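Local coordinates for protein ribokinase RBSK (Mycobacterium tuberculosis, PDB 3GO6) that probably phosphorylates D-ribose at its O-5 hydroxyl with ATP and a divalent cation, magnesium most likely, as a homodimeric sugar kinase of the PfkB family, at residues I114-N122 with V238-A246; T211-G221 with Y224-A235. All coordinates share one frame; numbering follows the deposited sequence.

Contact 1: residues I114-N122 with V238-A246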
loop_
_atom_site.group_PDB
_atom_site.type_symbol
_atom_site.label_atom_id
_atom_site.label_comp_id
_atom_site.label_asym_id
_atom_site.label_seq_id
_atom_site.Cartn_x
_atom_site.Cartn_y
_atom_site.Cartn_z
ATOM N N ILE A 114 0.283 -6.508 -1.464
ATOM C CA ILE A 114 0.334 -7.899 -1.041
ATOM C C ILE A 114 0.298 -7.891 0.488
ATOM O O ILE A 114 1.110 -7.219 1.125
ATOM C CB ILE A 114 1.628 -8.613 -1.494
ATOM C CG1 ILE A 114 2.048 -8.244 -2.943
ATOM C CG2 ILE A 114 1.562 -10.136 -1.165
ATOM C CD1 ILE A 114 1.214 -8.745 -3.947
ATOM N N VAL A 115 -0.627 -8.639 1.080
ATOM C CA VAL A 115 -0.676 -8.724 2.538
ATOM C C VAL A 115 -0.456 -10.190 2.941
ATOM O O VAL A 115 -1.106 -11.084 2.399
ATOM C CB VAL A 115 -2.019 -8.200 3.087
ATOM C CG1 VAL A 115 -1.966 -8.090 4.639
ATOM C CG2 VAL A 115 -2.344 -6.848 2.472
ATOM N N VAL A 116 0.470 -10.423 3.872
ATOM C CA VAL A 116 0.889 -11.791 4.238
ATOM C C VAL A 116 0.639 -11.906 5.738
ATOM O O VAL A 116 1.101 -11.055 6.507
ATOM C CB VAL A 116 2.381 -12.053 3.898
ATOM C CG1 VAL A 116 2.820 -13.480 4.303
ATOM C CG2 VAL A 116 2.625 -11.812 2.401
ATOM N N ASP A 117 -0.141 -12.915 6.126
ATOM C CA ASP A 117 -0.528 -13.094 7.537
ATOM C C ASP A 117 0.330 -14.140 8.269
ATOM O O ASP A 117 1.296 -14.689 7.712
ATOM C CB ASP A 117 -2.054 -13.357 7.687
ATOM C CG ASP A 117 -2.498 -14.769 7.219
ATOM O OD1 ASP A 117 -1.679 -15.705 7.121
ATOM O OD2 ASP A 117 -3.711 -14.946 6.961
ATOM N N ALA A 118 -0.022 -14.401 9.528
ATOM C CA ALA A 118 0.763 -15.306 10.375
ATOM C C ALA A 118 0.852 -16.756 9.877
ATOM O O ALA A 118 1.813 -17.466 10.202
ATOM C CB ALA A 118 0.248 -15.242 11.821
ATOM N N SER A 119 -0.128 -17.197 9.092
ATOM C CA SER A 119 -0.103 -18.548 8.534
ATOM C C SER A 119 0.625 -18.640 7.175
ATOM O O SER A 119 0.632 -19.709 6.538
ATOM C CB SER A 119 -1.527 -19.072 8.378
ATOM O OG SER A 119 -2.192 -18.343 7.355
ATOM N N ALA A 120 1.227 -17.523 6.746
ATOM C CA ALA A 120 1.881 -17.374 5.431
ATOM C C ALA A 120 0.914 -17.272 4.245
ATOM O O ALA A 120 1.348 -17.227 3.091
ATOM C CB ALA A 120 2.941 -18.473 5.183
ATOM N N GLU A 121 -0.383 -17.232 4.525
ATOM C CA GLU A 121 -1.383 -16.966 3.497
ATOM C C GLU A 121 -1.254 -15.508 3.030
ATOM O O GLU A 121 -0.726 -14.681 3.755
ATOM C CB GLU A 121 -2.797 -17.236 4.022
ATOM C CG GLU A 121 -3.924 -17.029 2.988
ATOM C CD GLU A 121 -3.808 -17.941 1.752
ATOM O OE1 GLU A 121 -4.524 -18.978 1.728
ATOM O OE2 GLU A 121 -3.012 -17.645 0.815
ATOM N N ASN A 122 -1.733 -15.213 1.824
ATOM C CA ASN A 122 -1.574 -13.872 1.240
ATOM C C ASN A 122 -2.832 -13.433 0.493
ATOM O O ASN A 122 -3.617 -14.282 0.047
ATOM C CB ASN A 122 -0.347 -13.837 0.310
ATOM C CG ASN A 122 -0.612 -14.482 -1.061
ATOM O OD1 ASN A 122 -1.052 -13.806 -1.993
ATOM N ND2 ASN A 122 -0.329 -15.780 -1.187
ATOM N N VAL A 238 7.139 -28.612 3.044
ATOM C CA VAL A 238 7.990 -27.533 3.560
ATOM C C VAL A 238 7.308 -26.781 4.694
ATOM O O VAL A 238 6.076 -26.800 4.817
ATOM C CB VAL A 238 8.402 -26.514 2.435
ATOM C CG1 VAL A 238 9.219 -27.196 1.314
ATOM C CG2 VAL A 238 7.188 -25.810 1.878
ATOM N N THR A 239 8.104 -26.109 5.517
ATOM C CA THR A 239 7.573 -25.115 6.441
ATOM C C THR A 239 7.539 -23.758 5.713
ATOM O O THR A 239 8.590 -23.208 5.391
ATOM C CB THR A 239 8.453 -24.984 7.702
ATOM O OG1 THR A 239 8.688 -26.282 8.282
ATOM C CG2 THR A 239 7.799 -24.067 8.717
ATOM N N PRO A 240 6.339 -23.222 5.456
ATOM C CA PRO A 240 6.224 -22.011 4.620
ATOM C C PRO A 240 6.586 -20.742 5.374
ATOM O O PRO A 240 6.405 -20.660 6.597
ATOM C CB PRO A 240 4.744 -21.961 4.263
ATOM C CG PRO A 240 4.057 -22.649 5.422
ATOM C CD PRO A 240 5.029 -23.672 5.973
ATOM N N VAL A 241 7.084 -19.757 4.633
ATOM C CA VAL A 241 7.372 -18.430 5.168
ATOM C C VAL A 241 6.405 -17.409 4.566
ATOM O O VAL A 241 5.843 -16.581 5.281
ATOM C CB VAL A 241 8.845 -18.049 4.887
ATOM C CG1 VAL A 241 9.092 -16.568 5.116
ATOM C CG2 VAL A 241 9.759 -18.902 5.749
ATOM N N ASP A 242 6.204 -17.492 3.250
ATOM C CA ASP A 242 5.391 -16.528 2.519
ATOM C C ASP A 242 4.953 -17.180 1.209
ATOM O O ASP A 242 5.772 -17.403 0.334
ATOM C CB ASP A 242 6.225 -15.258 2.252
ATOM C CG ASP A 242 5.481 -14.209 1.443
ATOM O OD1 ASP A 242 4.284 -14.390 1.124
ATOM O OD2 ASP A 242 6.112 -13.168 1.141
ATOM N N THR A 243 3.661 -17.471 1.087
ATOM C CA THR A 243 3.121 -18.113 -0.112
ATOM C C THR A 243 2.981 -17.143 -1.299
ATOM O O THR A 243 2.811 -17.579 -2.432
ATOM C CB THR A 243 1.758 -18.759 0.151
ATOM O OG1 THR A 243 0.840 -17.761 0.599
ATOM C CG2 THR A 243 1.871 -19.856 1.227
ATOM N N ALA A 244 3.037 -15.836 -1.038
ATOM C CA ALA A 244 2.883 -14.863 -2.122
ATOM C C ALA A 244 3.982 -15.071 -3.162
ATOM O O ALA A 244 5.148 -15.317 -2.824
ATOM C CB ALA A 244 2.914 -13.451 -1.572
ATOM N N GLY A 245 3.586 -15.021 -4.426
ATOM C CA GLY A 245 4.532 -15.167 -5.506
ATOM C C GLY A 245 4.746 -16.617 -5.920
ATOM O O GLY A 245 5.285 -16.869 -6.976
ATOM N N ALA A 246 4.340 -17.580 -5.092
ATOM C CA ALA A 246 4.666 -18.979 -5.423
ATOM C C ALA A 246 3.913 -19.487 -6.647
ATOM O O ALA A 246 4.445 -20.310 -7.422
ATOM C CB ALA A 246 4.442 -19.897 -4.228
HETATM O O HOH W 1 0.810 -14.246 -4.640
#
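I114 meets the loop 238-246 through its CG2 branch, which lies 3.6 Å from CB of A244; the same side chain also touches the bound ribose. Two residues on, V116 brings both of its methyl groups to the carboxylate of D242, the two side chains crossing at about a right angle, with V116 CG2 3.3 Å from D242 OD1. That oxygen also closes an Asx turn by accepting from N of A244, while D242 OD2 is bonded to N of G287. Both carboxylate oxygens are therefore tied to backbone amides, which fixes the rotation of the group. The chain then reverses in a type I turn, D117 to A120. At its end A120 CB rests against V241 O, and A120 CB lies 4.0 Å from P240 CB. The carbonyl oxygen of A120 is gripped twice by T243: by the hydroxyl OG1 at 2.6 Å and by the backbone N at 3.1 Å, the latter lying in the carbonyl plane. E121 turns back on its own chain, OE2 taking the N-H of N122 on its anti lone pair. N122, with CG between the backbone N and carbonyl carbon (chi1 78°), points ND2 at OG1 of T243, 2.9 Å away and only 3° out of the amide plane. One donated bond, to A120 O, and one accepted, from N122 ND2, thus set the orientation of the T243 hydroxyl. N122 OD1 is linked through water 1 to N of G245, at the N-cap of helix 246-257. Here the turn between strands 110-116 and 122-127 of the small sheet packs on the loop that, with D242 and A244, supplies part of the magnesium site of this ribokinase.

Contact 2: residues T211-G221 with Y224-A235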
loop_
_atom_site.group_PDB
_atom_site.type_symbol
_atom_site.label_atom_id
_atom_site.label_comp_id
_atom_site.label_asym_id
_atom_site.label_seq_id
_atom_site.Cartn_x
_atom_site.Cartn_y
_atom_site.Cartn_z
ATOM N N THR A 211 -6.987 -28.195 -23.283
ATOM C CA THR A 211 -6.429 -29.527 -23.473
ATOM C C THR A 211 -5.822 -30.032 -22.160
ATOM O O THR A 211 -6.009 -31.196 -21.795
ATOM C CB THR A 211 -5.372 -29.525 -24.582
ATOM O OG1 THR A 211 -5.894 -28.812 -25.705
ATOM C CG2 THR A 211 -5.018 -30.960 -25.009
ATOM N N HIS A 212 -5.120 -29.146 -21.448
ATOM C CA HIS A 212 -4.439 -29.507 -20.207
ATOM C C HIS A 212 -4.800 -28.494 -19.105
ATOM O O HIS A 212 -4.288 -27.376 -19.116
ATOM C CB HIS A 212 -2.925 -29.544 -20.440
ATOM C CG HIS A 212 -2.519 -30.365 -21.626
ATOM N ND1 HIS A 212 -2.507 -31.749 -21.606
ATOM C CD2 HIS A 212 -2.100 -30.006 -22.864
ATOM C CE1 HIS A 212 -2.108 -32.202 -22.783
ATOM N NE2 HIS A 212 -1.859 -31.165 -23.566
ATOM N N PHE A 213 -5.690 -28.876 -18.186
ATOM C CA PHE A 213 -6.134 -28.008 -17.091
ATOM C C PHE A 213 -5.269 -28.336 -15.871
ATOM O O PHE A 213 -5.294 -29.464 -15.373
ATOM C CB PHE A 213 -7.620 -28.234 -16.768
ATOM C CG PHE A 213 -8.383 -26.984 -16.358
ATOM C CD1 PHE A 213 -7.720 -25.835 -15.873
ATOM C CD2 PHE A 213 -9.785 -26.970 -16.431
ATOM C CE1 PHE A 213 -8.435 -24.697 -15.496
ATOM C CE2 PHE A 213 -10.524 -25.835 -16.065
ATOM C CZ PHE A 213 -9.853 -24.688 -15.594
ATOM N N VAL A 214 -4.475 -27.358 -15.431
ATOM C CA VAL A 214 -3.544 -27.528 -14.311
ATOM C C VAL A 214 -4.079 -26.716 -13.149
ATOM O O VAL A 214 -4.019 -25.476 -13.147
ATOM C CB VAL A 214 -2.096 -27.092 -14.680
ATOM C CG1 VAL A 214 -1.150 -27.267 -13.483
ATOM C CG2 VAL A 214 -1.571 -27.891 -15.881
ATOM N N ILE A 215 -4.633 -27.399 -12.161
ATOM C CA ILE A 215 -5.289 -26.708 -11.067
ATOM C C ILE A 215 -4.388 -26.795 -9.843
ATOM O O ILE A 215 -4.175 -27.870 -9.297
ATOM C CB ILE A 215 -6.709 -27.267 -10.760
ATOM C CG1 ILE A 215 -7.620 -27.205 -11.993
ATOM C CG2 ILE A 215 -7.372 -26.490 -9.626
ATOM C CD1 ILE A 215 -7.558 -28.487 -12.811
ATOM N N THR A 216 -3.849 -25.658 -9.418
ATOM C CA THR A 216 -2.909 -25.646 -8.307
ATOM C C THR A 216 -3.677 -25.768 -6.991
ATOM O O THR A 216 -4.786 -25.254 -6.859
ATOM C CB THR A 216 -2.057 -24.360 -8.307
ATOM O OG1 THR A 216 -2.934 -23.231 -8.268
ATOM C CG2 THR A 216 -1.179 -24.294 -9.587
ATOM N N LEU A 217 -3.069 -26.457 -6.034
ATOM C CA LEU A 217 -3.720 -26.841 -4.787
ATOM C C LEU A 217 -2.881 -26.403 -3.582
ATOM O O LEU A 217 -2.849 -27.100 -2.570
ATOM C CB LEU A 217 -3.868 -28.373 -4.742
ATOM C CG LEU A 217 -4.635 -29.072 -5.862
ATOM C CD1 LEU A 217 -4.465 -30.583 -5.722
ATOM C CD2 LEU A 217 -6.121 -28.671 -5.862
ATOM N N GLY A 218 -2.188 -25.274 -3.689
ATOM C CA GLY A 218 -1.324 -24.824 -2.594
ATOM C C GLY A 218 -0.318 -25.913 -2.266
ATOM O O GLY A 218 0.393 -26.370 -3.156
ATOM N N VAL A 219 -0.291 -26.367 -1.008
ATOM C CA VAL A 219 0.704 -27.363 -0.535
ATOM C C VAL A 219 0.544 -28.787 -1.060
ATOM O O VAL A 219 1.489 -29.576 -1.022
ATOM C CB VAL A 219 0.804 -27.407 1.036
ATOM C CG1 VAL A 219 1.038 -26.006 1.608
ATOM C CG2 VAL A 219 -0.443 -28.067 1.665
ATOM N N ARG A 220 -0.646 -29.135 -1.539
ATOM C CA ARG A 220 -0.857 -30.457 -2.106
ATOM C C ARG A 220 -0.331 -30.559 -3.540
ATOM O O ARG A 220 -0.463 -31.611 -4.172
ATOM C CB ARG A 220 -2.334 -30.841 -2.037
ATOM C CG ARG A 220 -2.831 -31.064 -0.602
ATOM C CD ARG A 220 -4.299 -30.697 -0.481
ATOM N NE ARG A 220 -5.118 -31.478 -1.406
ATOM C CZ ARG A 220 -6.212 -31.030 -2.014
ATOM N NH1 ARG A 220 -6.632 -29.788 -1.815
ATOM N NH2 ARG A 220 -6.883 -31.828 -2.834
ATOM N N GLY A 221 0.267 -29.473 -4.045
ATOM C CA GLY A 221 0.836 -29.466 -5.392
ATOM C C GLY A 221 -0.169 -28.998 -6.438
ATOM O O GLY A 221 -0.542 -27.823 -6.475
ATOM N N TYR A 224 -4.313 -32.373 -12.236
ATOM C CA TYR A 224 -4.412 -32.278 -13.698
ATOM C C TYR A 224 -5.732 -32.891 -14.194
ATOM O O TYR A 224 -6.117 -33.979 -13.744
ATOM C CB TYR A 224 -3.214 -32.968 -14.352
ATOM C CG TYR A 224 -3.311 -33.132 -15.847
ATOM C CD1 TYR A 224 -2.610 -32.278 -16.706
ATOM C CD2 TYR A 224 -4.104 -34.138 -16.417
ATOM C CE1 TYR A 224 -2.699 -32.410 -18.073
ATOM C CE2 TYR A 224 -4.195 -34.282 -17.800
ATOM C CZ TYR A 224 -3.491 -33.417 -18.621
ATOM O OH TYR A 224 -3.560 -33.547 -19.978
ATOM N N VAL A 225 -6.415 -32.175 -15.094
ATOM C CA VAL A 225 -7.571 -32.697 -15.831
ATOM C C VAL A 225 -7.378 -32.382 -17.314
ATOM O O VAL A 225 -7.201 -31.216 -17.690
ATOM C CB VAL A 225 -8.910 -32.071 -15.380
ATOM C CG1 VAL A 225 -10.102 -32.799 -16.040
ATOM C CG2 VAL A 225 -9.057 -32.083 -13.862
ATOM N N GLY A 226 -7.382 -33.413 -18.158
ATOM C CA GLY A 226 -7.331 -33.185 -19.599
ATOM C C GLY A 226 -7.043 -34.426 -20.405
ATOM O O GLY A 226 -7.362 -35.546 -19.974
ATOM N N ALA A 227 -6.410 -34.224 -21.561
ATOM C CA ALA A 227 -6.124 -35.301 -22.503
ATOM C C ALA A 227 -5.356 -36.472 -21.891
ATOM O O ALA A 227 -5.464 -37.598 -22.388
ATOM C CB ALA A 227 -5.376 -34.763 -23.723
ATOM N N ASP A 228 -4.569 -36.209 -20.844
ATOM C CA ASP A 228 -3.791 -37.256 -20.172
ATOM C C ASP A 228 -4.582 -37.951 -19.062
ATOM O O ASP A 228 -4.049 -38.797 -18.352
ATOM C CB ASP A 228 -2.483 -36.696 -19.601
ATOM C CG ASP A 228 -1.486 -36.289 -20.676
ATOM O OD1 ASP A 228 -1.664 -36.680 -21.856
ATOM O OD2 ASP A 228 -0.511 -35.573 -20.341
ATOM N N GLY A 229 -5.847 -37.582 -18.913
ATOM C CA GLY A 229 -6.688 -38.118 -17.852
ATOM C C GLY A 229 -6.846 -37.178 -16.671
ATOM O O GLY A 229 -6.946 -35.960 -16.844
ATOM N N VAL A 230 -6.871 -37.763 -15.475
ATOM C CA VAL A 230 -7.135 -37.052 -14.227
ATOM C C VAL A 230 -6.191 -37.615 -13.175
ATOM O O VAL A 230 -6.211 -38.814 -12.896
ATOM C CB VAL A 230 -8.621 -37.227 -13.774
ATOM C CG1 VAL A 230 -8.855 -36.671 -12.365
ATOM C CG2 VAL A 230 -9.577 -36.570 -14.763
ATOM N N PHE A 231 -5.329 -36.759 -12.622
ATOM C CA PHE A 231 -4.382 -37.172 -11.588
ATOM C C PHE A 231 -3.892 -35.982 -10.766
ATOM O O PHE A 231 -4.160 -34.814 -11.103
ATOM C CB PHE A 231 -3.192 -37.969 -12.159
ATOM C CG PHE A 231 -2.398 -37.246 -13.231
ATOM C CD1 PHE A 231 -1.330 -36.406 -12.889
ATOM C CD2 PHE A 231 -2.687 -37.442 -14.584
ATOM C CE1 PHE A 231 -0.589 -35.743 -13.874
ATOM C CE2 PHE A 231 -1.946 -36.783 -15.586
ATOM C CZ PHE A 231 -0.897 -35.933 -15.230
ATOM N N GLU A 232 -3.199 -36.292 -9.675
ATOM C CA GLU A 232 -2.619 -35.269 -8.821
ATOM C C GLU A 232 -1.102 -35.407 -8.821
ATOM O O GLU A 232 -0.558 -36.487 -9.079
ATOM C CB GLU A 232 -3.229 -35.311 -7.407
ATOM C CG GLU A 232 -4.763 -35.154 -7.414
ATOM C CD GLU A 232 -5.348 -34.551 -6.140
ATOM O OE1 GLU A 232 -4.644 -34.517 -5.098
ATOM O OE2 GLU A 232 -6.532 -34.109 -6.191
ATOM N N VAL A 233 -0.423 -34.291 -8.580
ATOM C CA VAL A 233 1.032 -34.252 -8.535
ATOM C C VAL A 233 1.385 -33.545 -7.225
ATOM O O VAL A 233 1.040 -32.368 -7.061
ATOM C CB VAL A 233 1.639 -33.479 -9.734
ATOM C CG1 VAL A 233 3.155 -33.450 -9.641
ATOM C CG2 VAL A 233 1.213 -34.098 -11.071
ATOM N N PRO A 234 2.021 -34.268 -6.275
ATOM C CA PRO A 234 2.417 -33.680 -4.988
ATOM C C PRO A 234 3.598 -32.715 -5.055
ATOM O O PRO A 234 4.414 -32.761 -5.987
ATOM C CB PRO A 234 2.798 -34.913 -4.141
ATOM C CG PRO A 234 3.308 -35.883 -5.134
ATOM C CD PRO A 234 2.359 -35.710 -6.330
ATOM N N ALA A 235 3.673 -31.838 -4.058
ATOM C CA ALA A 235 4.810 -30.939 -3.883
ATOM C C ALA A 235 5.643 -31.442 -2.709
ATOM O O ALA A 235 5.102 -32.099 -1.829
ATOM C CB ALA A 235 4.303 -29.517 -3.593
HETATM O O HOH W 2 1.891 -32.568 -1.560
HETATM O O HOH W 3 3.045 -31.973 0.815
HETATM O O HOH W 4 -1.318 -34.393 -4.493
#
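H212 and Y224 meet diagonally across the antiparallel strands 212-216 and 222-226, on the same face of the sheet. From its CB, which lies over one face of the F231 ring toward the rim, Y224 runs with CG anti to the backbone N (chi1 171°). CG and CD1 pass F213 O obliquely, Y224 CD1 at 4.1 Å from F213 O. Farther out, CE1 comes to 3.7 Å from CB of H212. At the tip, OH forms a 2.6 Å hydrogen bond with ND1 of H212, either of which could be the donor; the rings meet rim to rim, their planes 42° apart. The hydroxyl also accepts from N of D228, 3.0 Å away, and A227 N bonds to T211 O, so the 226-229 turn is tied twice to strand 212-216 and its start. Beside this pair, F213 and V225 exchange two backbone bonds, F213 N to V225 O at 2.8 Å and V225 N to F213 O at 2.9 Å. At the other end, G221 CA makes a CH...O contact of 3.4 Å with V233 O. The hairpin is thus held by backbone bonds and the buried H212-Y224 pair, whereas waters bridge V219 O and R220 O to the second segment, within the 216-221 loop that probably binds ATP.

Contact 1 is mostly buried, whereas contact 2 is only partly so, with about a third of its touching residues exposed. The two share no secondary-structure element: contact 1 sets the small four-stranded sheet against a loop, while contact 2 lies within the antiparallel edge of the large eight-stranded sheet. Their centres are about 22 Å apart, yet the chain runs directly from strand 229-233 of contact 2 into the loop of contact 1. Contact 1 relies on the T243 hydroxyl and N122 amide gathered at one backbone carbonyl; contact 2 leans more on strand pairing and on waters. T243 and G221 both bind ADP in nucleotide complexes of this protein, though none is bound here, so the contacts approach the nucleotide from different parts of the fold.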